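Local coordinates for cytochrome c, class II (Shewanella frigidimarina, PDB 4ULV), which carries a covalently bound heme c and probably serves in electron transfer, as a cytochrome c' of the class II family, at residues 57-62 and 73-78. Residues are numbered along the deposited sequence; the frame is centred on the assembly and turned at random. Where two conformers were deposited one is given.
Sequences EGFIAG and KIWQDK. With HEC (heme c), chain C; SO4 (sulfate ion), chain G.
F59 meets I74, W75 and K78 at once. It sits at the centre of an inverse gamma turn, and its carbonyl oxygen faces the second segment. The indole N-H of W75 donates to that oxygen, W75 NE1 to F59 O being 2.9 Å; the bond is moderately bent (151° at the hydrogen), and the nitrogen lies well above the carbonyl plane although the oxygen is close to the indole plane. K78 NZ adds a weak bond to the same oxygen, its chain kinked at chi2 and chi4 to bring the amine round. With F59 CG anti to the carbonyl carbon (chi1 -72°), the phenyl ring drops toward the heme: F59 CE1 touches I74 CD1 at 3.8 Å and the heme methyl CMD at 3.7 Å, while W75 CZ2 comes in at the ring edge. R12, a heme-binding residue of helix 5-30, makes a cation-pi contact with the same ring. In the four-helix bundle of cytochromes c', the contact ties the long loop after helix 38-51 to the short, weakly bonded helix 73-76, just before helix 78-98, with F59 and I74 lining the heme pocket. The CB of I60 points away from 73-78, but I60 O rests 3.3 Å from W75 CZ2. Without the indole, as with an alanine here in place of W75, F59 O would probably lose its stronger bond across the contact and a gap open beside I74, whose CG2 sits over the indole centre. A61 lays its CA 3.9 Å from W75 CD1, and A61 N gives a nearly straight 2.8 Å bond to O4 of a sulfate, probably from the crystallisation liquor.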
loop_
_atom_site.group_PDB
_atom_site.type_symbol
_atom_site.label_atom_id
_atom_site.label_comp_id
_atom_site.label_asym_id
_atom_site.label_seq_id
_atom_site.Cartn_x
_atom_site.Cartn_y
_atom_site.Cartn_z
ATOM N N GLU A 57 2.255 -10.594 5.472
ATOM C CA GLU A 57 1.810 -10.566 6.870
ATOM C C GLU A 57 0.401 -11.162 7.040
ATOM O O GLU A 57 0.110 -11.730 8.110
ATOM C CB GLU A 57 1.842 -9.144 7.371
ATOM C CG GLU A 57 1.530 -9.039 8.883
ATOM C CD GLU A 57 1.643 -7.672 9.479
ATOM O OE1 GLU A 57 2.047 -6.719 8.739
ATOM O OE2 GLU A 57 1.421 -7.571 10.721
ATOM N N GLY A 58 -0.436 -11.021 6.027
ATOM C CA GLY A 58 -1.782 -11.570 6.133
ATOM C C GLY A 58 -1.911 -13.081 6.033
ATOM O O GLY A 58 -3.015 -13.594 6.278
ATOM N N PHE A 59 -0.874 -13.809 5.627
ATOM C CA PHE A 59 -0.992 -15.257 5.412
ATOM C C PHE A 59 -0.816 -16.100 6.671
ATOM O O PHE A 59 0.097 -16.948 6.788
ATOM C CB PHE A 59 -0.084 -15.692 4.285
ATOM C CG PHE A 59 -0.575 -15.245 2.932
ATOM C CD1 PHE A 59 -1.514 -15.993 2.221
ATOM C CD2 PHE A 59 -0.149 -14.007 2.388
ATOM C CE1 PHE A 59 -1.972 -15.524 1.021
ATOM C CE2 PHE A 59 -0.638 -13.579 1.171
ATOM C CZ PHE A 59 -1.557 -14.357 0.482
ATOM N N ILE A 60 -1.716 -15.834 7.621
ATOM C CA ILE A 60 -1.683 -16.477 8.923
ATOM C C ILE A 60 -2.229 -17.897 8.842
ATOM O O ILE A 60 -3.130 -18.212 7.989
ATOM C CB ILE A 60 -2.385 -15.596 9.999
ATOM C CG1 ILE A 60 -3.909 -15.547 9.730
ATOM C CG2 ILE A 60 -1.773 -14.197 9.970
ATOM C CD1 ILE A 60 -4.625 -14.828 10.865
ATOM N N ALA A 61 -1.748 -18.754 9.736
ATOM C CA ALA A 61 -2.263 -20.113 9.806
ATOM C C ALA A 61 -3.786 -20.158 9.943
ATOM O O ALA A 61 -4.378 -19.376 10.697
ATOM C CB ALA A 61 -1.613 -20.892 10.947
ATOM N N GLY A 62 -4.411 -21.090 9.207
ATOM C CA GLY A 62 -5.873 -21.283 9.256
ATOM C C GLY A 62 -6.670 -20.387 8.324
ATOM O O GLY A 62 -7.892 -20.586 8.168
ATOM N N LYS A 73 -2.504 -25.187 0.341
ATOM C CA LYS A 73 -1.108 -25.477 -0.086
ATOM C C LYS A 73 -0.070 -24.487 0.449
ATOM O O LYS A 73 1.064 -24.877 0.744
ATOM C CB LYS A 73 -0.950 -25.591 -1.662
ATOM C CG LYS A 73 0.270 -26.379 -2.154
ATOM C CD LYS A 73 0.357 -26.409 -3.689
ATOM C CE LYS A 73 -0.936 -26.764 -4.399
ATOM N N ILE A 74 -0.464 -23.215 0.582
ATOM C CA ILE A 74 0.466 -22.200 1.104
ATOM C C ILE A 74 1.112 -22.633 2.421
ATOM O O ILE A 74 2.298 -22.443 2.645
ATOM C CB ILE A 74 -0.277 -20.871 1.262
ATOM C CG1 ILE A 74 -0.678 -20.329 -0.098
ATOM C CG2 ILE A 74 0.507 -19.875 2.133
ATOM C CD1 ILE A 74 -1.558 -19.126 -0.081
ATOM N N TRP A 75 0.295 -23.198 3.293
ATOM C CA TRP A 75 0.727 -23.546 4.614
ATOM C C TRP A 75 1.420 -24.904 4.700
ATOM O O TRP A 75 2.204 -25.149 5.613
ATOM C CB TRP A 75 -0.434 -23.403 5.614
ATOM C CG TRP A 75 -0.777 -21.927 5.766
ATOM C CD1 TRP A 75 -0.153 -20.998 6.591
ATOM C CD2 TRP A 75 -1.737 -21.193 5.004
ATOM N NE1 TRP A 75 -0.649 -19.768 6.360
ATOM C CE2 TRP A 75 -1.628 -19.845 5.393
ATOM C CE3 TRP A 75 -2.661 -21.547 4.011
ATOM C CZ2 TRP A 75 -2.398 -18.860 4.846
ATOM C CZ3 TRP A 75 -3.434 -20.549 3.463
ATOM C CH2 TRP A 75 -3.313 -19.229 3.885
ATOM N N GLN A 76 1.206 -25.743 3.696
ATOM C CA GLN A 76 1.970 -26.975 3.628
ATOM C C GLN A 76 3.388 -26.730 3.180
ATOM O O GLN A 76 4.323 -27.409 3.675
ATOM C CB GLN A 76 1.345 -27.993 2.696
ATOM C CG GLN A 76 2.235 -29.209 2.617
ATOM C CD GLN A 76 1.501 -30.438 2.301
ATOM O OE1 GLN A 76 0.960 -30.573 1.194
ATOM N NE2 GLN A 76 1.521 -31.389 3.228
ATOM N N ASP A 77 3.549 -25.798 2.240
ATOM C CA ASP A 77 4.790 -25.478 1.589
ATOM C C ASP A 77 5.181 -24.004 1.863
ATOM O O ASP A 77 5.454 -23.262 0.897
ATOM C CB ASP A 77 4.584 -25.754 0.108
ATOM C CG ASP A 77 4.432 -27.266 -0.177
ATOM O OD1 ASP A 77 4.701 -28.084 0.724
ATOM O OD2 ASP A 77 4.133 -27.623 -1.304
ATOM N N LYS A 78 5.115 -23.559 3.129
ATOM C CA LYS A 78 5.279 -22.135 3.391
ATOM C C LYS A 78 6.691 -21.682 3.056
ATOM O O LYS A 78 6.853 -20.540 2.692
ATOM C CB LYS A 78 4.871 -21.775 4.825
ATOM C CG LYS A 78 4.729 -20.282 5.076
ATOM C CD LYS A 78 3.376 -19.769 4.633
ATOM C CE LYS A 78 3.128 -18.284 4.747
ATOM N NZ LYS A 78 3.215 -17.783 6.145
HETATM FE FE HEC C . -1.287 -12.079 -6.192
HETATM C CHA HEC C . -4.456 -12.349 -4.899
HETATM C CHB HEC C . -2.322 -9.525 -8.131
HETATM C CHC HEC C . 1.946 -11.395 -6.972
HETATM C CHD HEC C . -0.256 -14.582 -4.143
HETATM N NA HEC C . -3.111 -11.087 -6.427
HETATM C C1A HEC C . -4.304 -11.338 -5.852
HETATM C C2A HEC C . -5.303 -10.479 -6.332
HETATM C C3A HEC C . -4.697 -9.680 -7.249
HETATM C C4A HEC C . -3.321 -10.074 -7.287
HETATM C CMA HEC C . -5.333 -8.615 -8.076
HETATM C CAA HEC C . -6.775 -10.482 -5.898
HETATM C CBA HEC C . -6.963 -9.565 -4.674
HETATM C CGA HEC C . -8.422 -9.447 -4.243
HETATM O O1A HEC C . -8.934 -10.392 -3.648
HETATM O O2A HEC C . -9.013 -8.381 -4.476
HETATM N NB HEC C . -0.312 -10.619 -7.281
HETATM C C1B HEC C . -0.893 -9.717 -8.120
HETATM C C2B HEC C . 0.008 -9.081 -8.986
HETATM C C3B HEC C . 1.197 -9.635 -8.616
HETATM C C4B HEC C . 1.012 -10.566 -7.598
HETATM C CMB HEC C . -0.298 -8.134 -10.075
HETATM C CAB HEC C . 2.584 -9.375 -9.180
HETATM C CBB HEC C . 2.873 -7.923 -9.541
HETATM N NC HEC C . 0.593 -12.812 -5.604
HETATM C C1C HEC C . 1.840 -12.455 -6.102
HETATM C C2C HEC C . 2.842 -13.281 -5.557
HETATM C C3C HEC C . 2.216 -14.200 -4.718
HETATM C C4C HEC C . 0.815 -13.854 -4.802
HETATM C CMC HEC C . 4.327 -13.142 -5.906
HETATM C CAC HEC C . 2.781 -15.339 -3.928
HETATM C CBC HEC C . 4.202 -15.290 -3.454
HETATM N ND HEC C . -2.194 -13.252 -4.725
HETATM C C1D HEC C . -1.659 -14.289 -4.097
HETATM C C2D HEC C . -2.619 -15.048 -3.363
HETATM C C3D HEC C . -3.784 -14.349 -3.503
HETATM C C4D HEC C . -3.513 -13.282 -4.397
HETATM C CMD HEC C . -2.392 -16.251 -2.543
HETATM C CAD HEC C . -5.087 -14.650 -2.833
HETATM C CBD HEC C . -5.362 -13.754 -1.622
HETATM C CGD HEC C . -6.706 -14.056 -0.931
HETATM O O1D HEC C . -7.711 -14.253 -1.702
HETATM O O2D HEC C . -6.666 -14.149 0.304
HETATM S S SO4 G . 0.341 -17.238 12.709
HETATM O O1 SO4 G . -0.984 -17.387 13.295
HETATM O O2 SO4 G . 1.389 -17.645 13.670
HETATM O O3 SO4 G . 0.531 -15.825 12.375
HETATM O O4 SO4 G . 0.357 -18.073 11.513
#